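Side-chain contacts in metallophosphoesterase (Clostridium thermocellum, PDB 4J6O), which probably removes 2',3' phosphates from broken RNA ends, as the metal-binding phosphatase domain of the bacterial Pnkp-Hen1 RNA repair system: residues L34-E39 against R58-L63; Y50-P55 against M81-S86; C23-K28 against G70-E75; G149-A154 against Y236-R241. All blocks are in the same frame, centred on the assembly; numbering follows the deposited sequence.

From the N terminus, contact 3 opens first at 23-28, where helix 24-33 begins, and closes at 70-75, at the start of helix 73-86. Contact 1 nests inside that loop, setting Tyr36, in the turn between helix 24-33 and strand 37-40, against Arg58-Val60 at the start of strand 59-62. Contact 2 opens at 50-55, within both loops, and closes at 81-86, so it crosses contacts 1 and 3; it lays the small hairpin 37-40/50-53 on helix 73-86. Contact 4 follows in series much later and joins the two large sheets. Contacts 1 and 4 meet through the Arg58-Glu240 salt bridge, contacts 1 and 2 through backbone bonds of the hairpin.

Contact 1: L34-E39 against R58-L63; sequences LGYLIE and RKVLFL
The ring of Tyr36 meets strand 59-62 obliquely at Val60, CZ lying 3.5 Å from Val60 CG2, while the other methyl of the same valine, CG1, sits over the centre of the Phe62 ring, 3.5 Å above its plane. His54 adds an edge-to-face (T-shaped) contact with Tyr36. Val60 is thus the apolar spacer between two aromatic rings. The arrangement belongs to the calcineurin-like alpha/beta fold: strand 59-62 lies between strands 14-17 and 89-91 in the five-stranded sheet, and 34-39 leads from helix 24-33, which ends in a Schellman motif at Gly35, into the hairpin strand 37-40. Val60 and Tyr36 both also touch Leu31 of that helix, so the contact fills the seam between helix and sheet.

The phenol crosses the side chain of Arg58 at about a right angle, with the ring and guanidinium planes 81° apart. Contact is made with the root of the arginine alone: Tyr36 OH lies 3.4 Å from Arg58 CB, and Tyr36 CE2 is 3.7 Å from the carbonyl O of Arg58. With CG anti to the carbonyl carbon (chi1 -59°) and the chain bent at chi3, the guanidinium is carried off to salt bridges, from NH2 to Glu240 and from NE to Asp15 OD2, which also binds the tyrosine hydroxyl, two bonds that would be expected to favour the charged form of the aspartate. The same hydroxyl comes near the strand backbone, Tyr36 OH lying 3.4 Å from Lys59 O.

Contact 2: Y50-P55 against M81-S86; sequences YRVTHP and MGMVKS
Val52 and Met83 pack at a slant to one another, the thioether chain running past both methyls of the valine. The pair lays the two-stranded antiparallel hairpin 37-40/50-53 on helix 73-86, the helix that links the parallel neighbours 59-62 and 89-91 in a beta-alpha-beta crossover of the five-stranded sheet. Met83 CG makes the closest approach, 3.6 Å from Val52 CG2, and its SD is 3.8 Å from that same methyl. Up to the sulfur the methionine is extended; the bend at chi3 (69°) then turns CE toward the second branch, 4.0 Å from Val52 CG1. CG, SD and CE of Met83 thus all line one side of the valine, and Tyr36 and Leu79 touch it as well.

Above this apolar patch the two segments are joined through water. Both the N-H and the C=O of Val52 face the helix, whereas its neighbours Arg51 and Thr53 pair with strand 37-40, as expected at the outer edge of a hairpin. One water accepts from Val52 N at 2.8 Å and is also bonded to Ser86 OG at 3.2 Å. A second water donates to Val52 O at 2.6 Å. Both bridges converge on the hydroxyl of Ser86 near the helix end, the second water binding Ser86 OG at 2.8 Å.

Contact 3: C23-K28 against G70-E75; sequences CYDELK and GPKITE
Lys72 reaches across to Asp25 and gives it a salt bridge, NZ donating to OD1 at 2.9 Å on the syn lone pair, the side of the other carboxylate oxygen. The lysine is extended beyond CG and crosses the aspartate side chain at about a right angle, its aliphatic part first passing Tyr24, where the two CB atoms, Tyr24 CB and Lys72 CB, are 3.5 Å apart. Asp25 OD1 also lies at the edge of the Tyr24 ring, in its plane. Glu75 CB makes an off-centre CH-pi contact with that ring, 4.2 Å from the centroid and 29° off the normal.

Backbone groups are also paired: Cys23, the N-cap of helix 24-33, offers its O to Leu27 N at 3.0 Å, while Lys72, the N-cap of helix 73-86, is bonded through its backbone to Gly22. Gln121 takes Gly70 O and Ile73 N with its two amide ends. These adjoining helix starts follow closely on the Asp-x-His motif with Asp19 and His21 and the Gly-Asp-x-x-Asp-Arg motif with Asp65, the three manganese ligands, as is typical of the calcineurin-like metallophosphoesterase site.

Contact 4: G149-A154 against Y236-R241; sequences GKLVVA and YRYPER
Leu151 and Tyr238 both extend their side chains with CG trans to the main-chain nitrogen (chi1 171° and -179°), which sends each across the gap between two sheets so that they run antiparallel, the leucine CB beside the phenol end and its methyls nearer the ring centre and root. This is the interior of the beta sandwich of the calcineurin-like fold: Leu151 begins strand 151-154 of the six-stranded sheet, and Tyr238 ends strand 232-238 of the five-stranded one. The phenol ring lies flat against the leucine in a CH-pi contact, CD2 of Leu151 standing 3.8 Å from the ring centroid of Tyr238 and only 8° off its normal. The other leucine atoms follow the ring outward: Leu151 CD1 is 4.0 Å from Tyr238 CD2, and Leu151 CB is 3.8 Å from Tyr238 CZ.

On the opposite face of the ring lies the next residue, Pro239, whose CB is 4.0 Å above the plane and displaced toward the rim. A cis peptide bond joins the two and folds the proline back over the tyrosine, leaving the ring sandwiched between proline and leucine. Leu203 and Phe14 add further apolar neighbours from strands of either sheet.

At the outer end, Lys150 and Leu151 both face Leu146 in a classic beta bulge, and both meet the same tyrosine, Leu151 over the ring face and Lys150 at the hydroxyl. The chain of Lys150 is extended beyond CG and its amine leads away, so that it touches the tyrosine through its root alone. The hydroxyl of Tyr238 is hydrogen-bonded to Asp147 OD2, and Lys150 CB packs 3.4 Å from that Tyr238 OH.

Contact 1: L34-E39 against R58-L63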
loop_
_atom_site.group_PDB
_atom_site.type_symbol
_atom_site.label_atom_id
_atom_site.label_comp_id
_atom_site.label_asym_id
_atom_site.label_seq_id
_atom_site.Cartn_x
_atom_site.Cartn_y
_atom_site.Cartn_z
ATOM N N LEU A 34 16.858 1.502 -4.740
ATOM C CA LEU A 34 16.933 2.276 -3.497
ATOM C C LEU A 34 18.057 1.840 -2.571
ATOM O O LEU A 34 18.168 2.348 -1.455
ATOM C CB LEU A 34 15.602 2.207 -2.735
ATOM C CG LEU A 34 14.397 2.838 -3.447
ATOM C CD1 LEU A 34 13.083 2.225 -2.888
ATOM C CD2 LEU A 34 14.370 4.364 -3.357
ATOM N N GLY A 35 18.837 0.855 -3.007
ATOM C CA GLY A 35 19.936 0.383 -2.200
ATOM C C GLY A 35 19.679 -0.789 -1.267
ATOM O O GLY A 35 20.591 -1.226 -0.544
ATOM N N TYR A 36 18.456 -1.325 -1.284
ATOM C CA TYR A 36 18.174 -2.531 -0.520
ATOM C C TYR A 36 18.822 -3.714 -1.187
ATOM O O TYR A 36 19.013 -3.735 -2.394
ATOM C CB TYR A 36 16.654 -2.788 -0.324
ATOM C CG TYR A 36 16.006 -1.681 0.476
ATOM C CD1 TYR A 36 15.583 -0.515 -0.153
ATOM C CD2 TYR A 36 15.855 -1.790 1.858
ATOM C CE1 TYR A 36 15.057 0.520 0.574
ATOM C CE2 TYR A 36 15.300 -0.771 2.589
ATOM C CZ TYR A 36 14.905 0.379 1.930
ATOM O OH TYR A 36 14.384 1.420 2.673
ATOM N N LEU A 37 19.133 -4.711 -0.369
ATOM C CA LEU A 37 19.781 -5.929 -0.795
ATOM C C LEU A 37 18.800 -7.041 -0.506
ATOM O O LEU A 37 18.348 -7.199 0.633
ATOM C CB LEU A 37 21.014 -6.132 0.076
ATOM C CG LEU A 37 21.924 -4.915 -0.012
ATOM C CD1 LEU A 37 22.907 -4.944 1.126
ATOM C CD2 LEU A 37 22.628 -4.929 -1.366
ATOM N N ILE A 38 18.444 -7.792 -1.542
ATOM C CA ILE A 38 17.461 -8.853 -1.390
ATOM C C ILE A 38 18.143 -10.184 -1.566
ATOM O O ILE A 38 18.776 -10.466 -2.590
ATOM C CB ILE A 38 16.322 -8.726 -2.425
ATOM C CG1 ILE A 38 15.603 -7.409 -2.279
ATOM C CG2 ILE A 38 15.337 -9.900 -2.294
ATOM C CD1 ILE A 38 14.799 -7.146 -3.471
ATOM N N GLU A 39 18.049 -10.992 -0.529
ATOM C CA GLU A 39 18.659 -12.296 -0.531
ATOM C C GLU A 39 17.542 -13.283 -0.717
ATOM O O GLU A 39 16.517 -13.223 -0.029
ATOM C CB GLU A 39 19.379 -12.543 0.793
ATOM C CG GLU A 39 19.960 -13.946 0.923
ATOM C CD GLU A 39 20.531 -14.258 2.329
ATOM O OE1 GLU A 39 20.223 -13.519 3.306
ATOM O OE2 GLU A 39 21.275 -15.257 2.448
ATOM N N ARG A 58 17.943 2.276 6.243
ATOM C CA ARG A 58 16.654 2.817 5.789
ATOM C C ARG A 58 15.582 1.765 5.968
ATOM O O ARG A 58 15.886 0.579 6.020
ATOM C CB ARG A 58 16.739 3.249 4.323
ATOM C CG ARG A 58 17.811 4.300 4.099
ATOM C CD ARG A 58 17.723 4.867 2.687
ATOM N NE ARG A 58 16.530 5.706 2.487
ATOM C CZ ARG A 58 16.462 7.031 2.649
ATOM N NH1 ARG A 58 15.305 7.642 2.370
ATOM N NH2 ARG A 58 17.562 7.750 3.023
ATOM N N LYS A 59 14.332 2.219 6.081
ATOM C CA LYS A 59 13.165 1.327 6.285
ATOM C C LYS A 59 12.131 1.630 5.229
ATOM O O LYS A 59 12.061 2.727 4.768
ATOM C CB LYS A 59 12.568 1.483 7.676
ATOM C CG LYS A 59 13.569 1.057 8.787
ATOM C CD LYS A 59 12.832 0.816 10.093
ATOM C CE LYS A 59 13.875 0.404 11.157
ATOM N NZ LYS A 59 13.254 0.010 12.443
ATOM N N VAL A 60 11.354 0.626 4.866
ATOM C CA VAL A 60 10.320 0.765 3.845
ATOM C C VAL A 60 8.953 0.892 4.513
ATOM O O VAL A 60 8.619 0.141 5.457
ATOM C CB VAL A 60 10.276 -0.464 2.907
ATOM C CG1 VAL A 60 9.092 -0.307 1.873
ATOM C CG2 VAL A 60 11.586 -0.651 2.160
ATOM N N LEU A 61 8.126 1.763 3.944
ATOM C CA LEU A 61 6.719 1.851 4.360
ATOM C C LEU A 61 5.852 1.535 3.159
ATOM O O LEU A 61 5.895 2.266 2.180
ATOM C CB LEU A 61 6.399 3.270 4.845
ATOM C CG LEU A 61 7.242 3.784 6.005
ATOM C CD1 LEU A 61 6.765 5.206 6.321
ATOM C CD2 LEU A 61 7.139 2.903 7.245
ATOM N N PHE A 62 5.105 0.421 3.218
ATOM C CA PHE A 62 4.256 0.028 2.082
ATOM C C PHE A 62 2.894 0.613 2.307
ATOM O O PHE A 62 2.369 0.516 3.420
ATOM C CB PHE A 62 4.150 -1.497 1.983
ATOM C CG PHE A 62 5.427 -2.194 1.536
ATOM C CD1 PHE A 62 5.806 -2.205 0.199
ATOM C CD2 PHE A 62 6.257 -2.843 2.462
ATOM C CE1 PHE A 62 6.993 -2.855 -0.203
ATOM C CE2 PHE A 62 7.454 -3.490 2.045
ATOM C CZ PHE A 62 7.811 -3.493 0.709
ATOM N N LEU A 63 2.304 1.138 1.227
ATOM C CA LEU A 63 0.998 1.819 1.303
ATOM C C LEU A 63 -0.150 0.861 1.038
ATOM O O LEU A 63 -1.341 1.270 1.030
ATOM C CB LEU A 63 0.951 3.008 0.378
ATOM C CG LEU A 63 1.945 4.113 0.693
ATOM C CD1 LEU A 63 1.711 5.276 -0.288
ATOM C CD2 LEU A 63 1.710 4.596 2.122
#

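Contact 2: Y50-P55 against M81-S86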
loop_
_atom_site.group_PDB
_atom_site.type_symbol
_atom_site.label_atom_id
_atom_site.label_comp_id
_atom_site.label_asym_id
_atom_site.label_seq_id
_atom_site.Cartn_x
_atom_site.Cartn_y
_atom_site.Cartn_z
ATOM N N TYR A 50 12.635 -14.680 1.477
ATOM C CA TYR A 50 13.529 -13.569 1.166
ATOM C C TYR A 50 14.049 -12.903 2.449
ATOM O O TYR A 50 13.423 -12.989 3.494
ATOM C CB TYR A 50 12.819 -12.537 0.300
ATOM C CG TYR A 50 12.242 -13.073 -0.983
ATOM C CD1 TYR A 50 13.067 -13.425 -2.050
ATOM C CD2 TYR A 50 10.861 -13.189 -1.136
ATOM C CE1 TYR A 50 12.526 -13.873 -3.243
ATOM C CE2 TYR A 50 10.315 -13.656 -2.307
ATOM C CZ TYR A 50 11.151 -13.998 -3.356
ATOM O OH TYR A 50 10.589 -14.450 -4.526
ATOM N N ARG A 51 15.191 -12.230 2.353
ATOM C CA ARG A 51 15.647 -11.353 3.431
ATOM C C ARG A 51 16.181 -10.064 2.834
ATOM O O ARG A 51 17.044 -10.079 1.964
ATOM C CB ARG A 51 16.703 -12.021 4.320
ATOM C CG ARG A 51 16.817 -11.343 5.672
ATOM C CD ARG A 51 17.672 -12.163 6.702
ATOM N NE ARG A 51 17.304 -11.798 8.074
ATOM C CZ ARG A 51 17.900 -10.831 8.757
ATOM N NH1 ARG A 51 17.514 -10.537 9.993
ATOM N NH2 ARG A 51 18.911 -10.179 8.205
ATOM N N VAL A 52 15.657 -8.941 3.317
ATOM C CA VAL A 52 15.998 -7.634 2.753
ATOM C C VAL A 52 16.756 -6.812 3.790
ATOM O O VAL A 52 16.322 -6.763 4.952
ATOM C CB VAL A 52 14.716 -6.872 2.342
ATOM C CG1 VAL A 52 15.122 -5.634 1.542
ATOM C CG2 VAL A 52 13.860 -7.826 1.510
ATOM N N THR A 53 17.857 -6.165 3.377
ATOM C CA THR A 53 18.606 -5.283 4.269
ATOM C C THR A 53 18.971 -3.994 3.553
ATOM O O THR A 53 18.822 -3.888 2.335
ATOM C CB THR A 53 19.874 -5.987 4.794
ATOM O OG1 THR A 53 20.690 -6.399 3.692
ATOM C CG2 THR A 53 19.465 -7.204 5.616
ATOM N N HIS A 54 19.402 -3.005 4.335
ATOM C CA HIS A 54 19.893 -1.743 3.794
ATOM C C HIS A 54 21.102 -1.268 4.628
ATOM O O HIS A 54 21.003 -1.100 5.847
ATOM C CB HIS A 54 18.775 -0.675 3.755
ATOM C CG HIS A 54 19.093 0.464 2.831
ATOM N ND1 HIS A 54 20.053 1.408 3.123
ATOM C CD2 HIS A 54 18.595 0.796 1.613
ATOM C CE1 HIS A 54 20.154 2.265 2.116
ATOM N NE2 HIS A 54 19.276 1.917 1.185
ATOM N N PRO A 55 22.201 -0.998 3.950
ATOM C CA PRO A 55 23.430 -0.619 4.666
ATOM C C PRO A 55 23.340 0.723 5.378
ATOM O O PRO A 55 24.077 0.934 6.336
ATOM C CB PRO A 55 24.492 -0.580 3.560
ATOM C CG PRO A 55 23.751 -0.526 2.276
ATOM C CD PRO A 55 22.391 -1.143 2.506
ATOM N N MET A 81 5.808 -9.611 3.698
ATOM C CA MET A 81 5.656 -10.210 5.025
ATOM C C MET A 81 6.986 -10.459 5.760
ATOM O O MET A 81 7.110 -10.199 6.966
ATOM C CB MET A 81 4.866 -11.502 4.902
ATOM C CG MET A 81 3.445 -11.178 4.579
ATOM S SD MET A 81 2.464 -12.639 4.712
ATOM C CE MET A 81 2.807 -13.246 3.155
ATOM N N GLY A 82 7.986 -10.932 5.016
ATOM C CA GLY A 82 9.324 -11.069 5.563
ATOM C C GLY A 82 9.963 -9.754 6.005
ATOM O O GLY A 82 10.738 -9.709 6.954
ATOM N N MET A 83 9.678 -8.678 5.278
ATOM C CA MET A 83 10.228 -7.383 5.594
ATOM C C MET A 83 9.620 -6.839 6.846
ATOM O O MET A 83 10.306 -6.224 7.655
ATOM C CB MET A 83 10.018 -6.426 4.403
ATOM C CG MET A 83 10.883 -6.841 3.222
ATOM S SD MET A 83 10.671 -5.770 1.776
ATOM C CE MET A 83 11.388 -4.321 2.343
ATOM N N VAL A 84 8.320 -7.044 6.994
ATOM C CA VAL A 84 7.642 -6.542 8.176
ATOM C C VAL A 84 8.184 -7.362 9.339
ATOM O O VAL A 84 8.458 -6.830 10.399
ATOM C CB VAL A 84 6.121 -6.672 8.039
ATOM C CG1 VAL A 84 5.420 -6.366 9.348
ATOM C CG2 VAL A 84 5.609 -5.690 6.954
ATOM N N LYS A 85 8.390 -8.651 9.119
ATOM C CA LYS A 85 8.843 -9.521 10.239
ATOM C C LYS A 85 10.297 -9.277 10.697
ATOM O O LYS A 85 10.622 -9.384 11.879
ATOM C CB LYS A 85 8.584 -10.977 9.830
ATOM C CG LYS A 85 8.870 -12.010 10.889
ATOM C CD LYS A 85 7.967 -13.217 10.667
ATOM C CE LYS A 85 8.775 -14.429 10.225
ATOM N NZ LYS A 85 8.141 -15.737 10.616
ATOM N N SER A 86 11.166 -8.922 9.764
ATOM C CA SER A 86 12.577 -8.676 10.068
ATOM C C SER A 86 12.766 -7.257 10.619
ATOM O O SER A 86 13.869 -6.877 11.063
ATOM C CB SER A 86 13.437 -8.897 8.807
ATOM O OG SER A 86 13.278 -7.839 7.860
HETATM O O HOH W 1 13.450 -9.201 4.966
HETATM O O HOH W 2 16.046 -7.390 7.419
#

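Contact 3: C23-K28 against G70-E75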
loop_
_atom_site.group_PDB
_atom_site.type_symbol
_atom_site.label_atom_id
_atom_site.label_comp_id
_atom_site.label_asym_id
_atom_site.label_seq_id
_atom_site.Cartn_x
_atom_site.Cartn_y
_atom_site.Cartn_z
ATOM N N CYS A 23 3.076 -6.790 -8.658
ATOM C CA CYS A 23 4.187 -6.516 -9.568
ATOM C C CYS A 23 5.558 -6.766 -8.873
ATOM O O CYS A 23 6.297 -5.823 -8.604
ATOM C CB CYS A 23 4.109 -5.108 -10.060
ATOM S SG CYS A 23 2.652 -4.901 -11.196
ATOM N N TYR A 24 5.827 -8.011 -8.575
ATOM C CA TYR A 24 7.074 -8.360 -7.913
ATOM C C TYR A 24 8.328 -7.885 -8.662
ATOM O O TYR A 24 9.279 -7.411 -8.015
ATOM C CB TYR A 24 7.155 -9.875 -7.694
ATOM C CG TYR A 24 8.468 -10.293 -7.081
ATOM C CD1 TYR A 24 8.644 -10.218 -5.718
ATOM C CD2 TYR A 24 9.513 -10.679 -7.869
ATOM C CE1 TYR A 24 9.845 -10.583 -5.147
ATOM C CE2 TYR A 24 10.734 -11.039 -7.298
ATOM C CZ TYR A 24 10.875 -10.971 -5.934
ATOM O OH TYR A 24 12.084 -11.335 -5.346
ATOM N N ASP A 25 8.377 -8.031 -9.999
ATOM C CA ASP A 25 9.635 -7.755 -10.705
ATOM C C ASP A 25 9.994 -6.291 -10.491
ATOM O O ASP A 25 11.186 -5.941 -10.237
ATOM C CB ASP A 25 9.517 -8.067 -12.200
ATOM C CG ASP A 25 9.382 -9.545 -12.491
ATOM O OD1 ASP A 25 9.758 -10.364 -11.631
ATOM O OD2 ASP A 25 8.907 -9.874 -13.629
ATOM N N GLU A 26 8.965 -5.448 -10.557
ATOM C CA GLU A 26 9.173 -4.009 -10.473
ATOM C C GLU A 26 9.495 -3.641 -9.033
ATOM O O GLU A 26 10.274 -2.743 -8.791
ATOM C CB GLU A 26 7.935 -3.217 -10.889
ATOM C CG GLU A 26 7.660 -3.220 -12.423
ATOM C CD GLU A 26 7.032 -4.489 -12.927
ATOM O OE1 GLU A 26 6.671 -5.402 -12.155
ATOM O OE2 GLU A 26 6.891 -4.593 -14.168
ATOM N N LEU A 27 8.831 -4.304 -8.109
ATOM C CA LEU A 27 9.153 -4.117 -6.673
ATOM C C LEU A 27 10.622 -4.449 -6.378
ATOM O O LEU A 27 11.295 -3.685 -5.696
ATOM C CB LEU A 27 8.186 -4.945 -5.799
ATOM C CG LEU A 27 8.509 -4.857 -4.304
ATOM C CD1 LEU A 27 8.537 -3.413 -3.775
ATOM C CD2 LEU A 27 7.508 -5.739 -3.508
ATOM N N LYS A 28 11.094 -5.575 -6.901
ATOM C CA LYS A 28 12.476 -5.962 -6.674
ATOM C C LYS A 28 13.401 -4.928 -7.287
ATOM O O LYS A 28 14.370 -4.508 -6.631
ATOM C CB LYS A 28 12.714 -7.336 -7.251
ATOM C CG LYS A 28 14.173 -7.818 -7.182
ATOM C CD LYS A 28 14.327 -9.176 -7.815
ATOM C CE LYS A 28 15.715 -9.767 -7.496
ATOM N NZ LYS A 28 16.719 -9.080 -8.323
ATOM N N GLY A 70 -1.902 -8.196 -10.713
ATOM C CA GLY A 70 -0.592 -8.510 -11.284
ATOM C C GLY A 70 -0.160 -9.966 -11.284
ATOM O O GLY A 70 -0.847 -10.840 -10.751
ATOM N N PRO A 71 1.017 -10.246 -11.844
ATOM C CA PRO A 71 1.434 -11.603 -12.192
ATOM C C PRO A 71 2.119 -12.386 -11.090
ATOM O O PRO A 71 2.230 -13.605 -11.243
ATOM C CB PRO A 71 2.446 -11.359 -13.314
ATOM C CG PRO A 71 3.046 -10.067 -12.918
ATOM C CD PRO A 71 1.915 -9.227 -12.444
ATOM N N LYS A 72 2.535 -11.724 -10.000
ATOM C CA LYS A 72 3.399 -12.352 -9.001
ATOM C C LYS A 72 2.952 -11.965 -7.592
ATOM O O LYS A 72 3.725 -11.574 -6.737
ATOM C CB LYS A 72 4.883 -12.013 -9.264
ATOM C CG LYS A 72 5.435 -12.800 -10.430
ATOM C CD LYS A 72 6.917 -12.522 -10.577
ATOM C CE LYS A 72 7.500 -13.224 -11.819
ATOM N NZ LYS A 72 9.019 -13.164 -11.726
ATOM N N ILE A 73 1.648 -12.030 -7.369
ATOM C CA ILE A 73 1.071 -11.668 -6.086
ATOM C C ILE A 73 1.645 -12.457 -4.861
ATOM O O ILE A 73 1.896 -11.868 -3.813
ATOM C CB ILE A 73 -0.445 -11.845 -6.178
ATOM C CG1 ILE A 73 -0.968 -10.914 -7.275
ATOM C CG2 ILE A 73 -1.079 -11.572 -4.835
ATOM C CD1 ILE A 73 -2.434 -11.240 -7.789
ATOM N N THR A 74 1.832 -13.781 -4.957
ATOM C CA THR A 74 2.324 -14.490 -3.772
ATOM C C THR A 74 3.792 -14.159 -3.456
ATOM O O THR A 74 4.157 -14.119 -2.315
ATOM C CB THR A 74 2.155 -16.033 -3.827
ATOM O OG1 THR A 74 2.933 -16.560 -4.898
ATOM C CG2 THR A 74 0.696 -16.403 -4.037
ATOM N N GLU A 75 4.578 -13.855 -4.490
ATOM C CA GLU A 75 5.961 -13.450 -4.273
ATOM C C GLU A 75 5.994 -12.083 -3.601
ATOM O O GLU A 75 6.795 -11.882 -2.678
ATOM C CB GLU A 75 6.764 -13.424 -5.571
ATOM C CG GLU A 75 7.001 -14.811 -6.179
ATOM C CD GLU A 75 7.402 -15.868 -5.150
ATOM O OE1 GLU A 75 8.438 -15.687 -4.467
ATOM O OE2 GLU A 75 6.666 -16.877 -5.022
#

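Contact 4: G149-A154 against Y236-R241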
loop_
_atom_site.group_PDB
_atom_site.type_symbol
_atom_site.label_atom_id
_atom_site.label_comp_id
_atom_site.label_asym_id
_atom_site.label_seq_id
_atom_site.Cartn_x
_atom_site.Cartn_y
_atom_site.Cartn_z
ATOM N N GLY A 149 5.167 13.159 14.516
ATOM C CA GLY A 149 3.994 13.723 13.865
ATOM C C GLY A 149 4.270 14.488 12.580
ATOM O O GLY A 149 3.401 15.180 12.068
ATOM N N LYS A 150 5.459 14.342 12.007
ATOM C CA LYS A 150 5.769 15.070 10.802
ATOM C C LYS A 150 5.359 14.316 9.531
ATOM O O LYS A 150 5.316 14.888 8.432
ATOM C CB LYS A 150 7.287 15.340 10.733
ATOM C CG LYS A 150 7.702 16.374 11.731
ATOM C CD LYS A 150 9.228 16.340 11.894
ATOM C CE LYS A 150 9.687 17.275 13.033
ATOM N NZ LYS A 150 11.163 17.003 13.386
ATOM N N LEU A 151 5.017 13.036 9.685
ATOM C CA LEU A 151 4.712 12.217 8.529
ATOM C C LEU A 151 3.541 11.335 8.877
ATOM O O LEU A 151 3.523 10.760 9.969
ATOM C CB LEU A 151 5.939 11.371 8.185
ATOM C CG LEU A 151 5.789 10.257 7.101
ATOM C CD1 LEU A 151 5.449 10.835 5.731
ATOM C CD2 LEU A 151 7.037 9.289 7.100
ATOM N N VAL A 152 2.592 11.219 7.958
ATOM C CA VAL A 152 1.484 10.231 8.101
ATOM C C VAL A 152 1.481 9.408 6.826
ATOM O O VAL A 152 1.556 9.963 5.731
ATOM C CB VAL A 152 0.167 10.970 8.282
ATOM C CG1 VAL A 152 -1.031 10.000 8.205
ATOM C CG2 VAL A 152 0.124 11.703 9.684
ATOM N N VAL A 153 1.323 8.097 6.962
ATOM C CA VAL A 153 1.138 7.228 5.786
ATOM C C VAL A 153 -0.181 6.503 5.958
ATOM O O VAL A 153 -0.527 6.043 7.050
ATOM C CB VAL A 153 2.290 6.220 5.540
ATOM C CG1 VAL A 153 3.598 6.971 5.091
ATOM C CG2 VAL A 153 2.546 5.282 6.731
ATOM N N ALA A 154 -0.915 6.400 4.850
ATOM C CA ALA A 154 -2.222 5.729 4.802
ATOM C C ALA A 154 -2.505 5.406 3.370
ATOM O O ALA A 154 -1.968 6.088 2.465
ATOM C CB ALA A 154 -3.343 6.647 5.345
ATOM N N TYR A 236 8.772 7.178 -2.402
ATOM C CA TYR A 236 9.022 8.523 -1.923
ATOM C C TYR A 236 10.008 8.404 -0.778
ATOM O O TYR A 236 9.759 7.689 0.217
ATOM C CB TYR A 236 7.678 9.161 -1.465
ATOM C CG TYR A 236 7.774 10.595 -0.969
ATOM C CD1 TYR A 236 8.163 10.875 0.351
ATOM C CD2 TYR A 236 7.398 11.648 -1.773
ATOM C CE1 TYR A 236 8.224 12.205 0.798
ATOM C CE2 TYR A 236 7.435 12.961 -1.330
ATOM C CZ TYR A 236 7.839 13.220 -0.056
ATOM O OH TYR A 236 7.829 14.526 0.356
ATOM N N ARG A 237 11.176 9.067 -0.933
ATOM C CA ARG A 237 12.209 8.945 0.073
ATOM C C ARG A 237 12.010 10.076 1.071
ATOM O O ARG A 237 11.847 11.236 0.704
ATOM C CB ARG A 237 13.595 9.054 -0.591
ATOM C CG ARG A 237 13.702 8.126 -1.740
ATOM C CD ARG A 237 15.136 8.036 -2.259
ATOM N NE ARG A 237 16.034 7.323 -1.370
ATOM C CZ ARG A 237 17.177 7.856 -0.891
ATOM N NH1 ARG A 237 17.542 9.115 -1.158
ATOM N NH2 ARG A 237 17.968 7.139 -0.116
ATOM N N TYR A 238 11.905 9.693 2.328
ATOM C CA TYR A 238 11.694 10.606 3.441
ATOM C C TYR A 238 12.865 10.511 4.418
ATOM O O TYR A 238 13.230 9.417 4.810
ATOM C CB TYR A 238 10.415 10.176 4.165
ATOM C CG TYR A 238 10.062 11.073 5.330
ATOM C CD1 TYR A 238 10.601 10.834 6.569
ATOM C CD2 TYR A 238 9.205 12.167 5.172
ATOM C CE1 TYR A 238 10.297 11.669 7.647
ATOM C CE2 TYR A 238 8.878 12.994 6.245
ATOM C CZ TYR A 238 9.459 12.743 7.475
ATOM O OH TYR A 238 9.166 13.552 8.565
ATOM N N PRO A 239 13.407 11.663 4.881
ATOM C CA PRO A 239 12.922 13.036 4.720
ATOM C C PRO A 239 13.473 13.770 3.527
ATOM O O PRO A 239 13.183 14.980 3.435
ATOM C CB PRO A 239 13.407 13.722 6.001
ATOM C CG PRO A 239 14.710 13.030 6.247
ATOM C CD PRO A 239 14.465 11.574 5.900
ATOM N N GLU A 240 14.177 13.084 2.626
ATOM C CA GLU A 240 14.704 13.724 1.431
ATOM C C GLU A 240 13.654 14.319 0.510
ATOM O O GLU A 240 13.951 15.215 -0.284
ATOM C CB GLU A 240 15.598 12.745 0.662
ATOM C CG GLU A 240 16.768 12.241 1.461
ATOM C CD GLU A 240 16.473 11.028 2.298
ATOM O OE1 GLU A 240 15.280 10.639 2.422
ATOM O OE2 GLU A 240 17.426 10.456 2.870
ATOM N N ARG A 241 12.411 13.802 0.596
ATOM C CA ARG A 241 11.352 14.277 -0.278
ATOM C C ARG A 241 11.790 14.143 -1.740
ATOM O O ARG A 241 11.630 15.057 -2.544
ATOM C CB ARG A 241 10.888 15.691 0.119
ATOM C CG ARG A 241 10.461 15.718 1.605
ATOM C CD ARG A 241 9.558 16.841 1.958
ATOM N NE ARG A 241 9.362 16.886 3.395
ATOM C CZ ARG A 241 8.382 17.553 3.980
ATOM N NH1 ARG A 241 8.296 17.563 5.303
ATOM N NH2 ARG A 241 7.515 18.238 3.234
#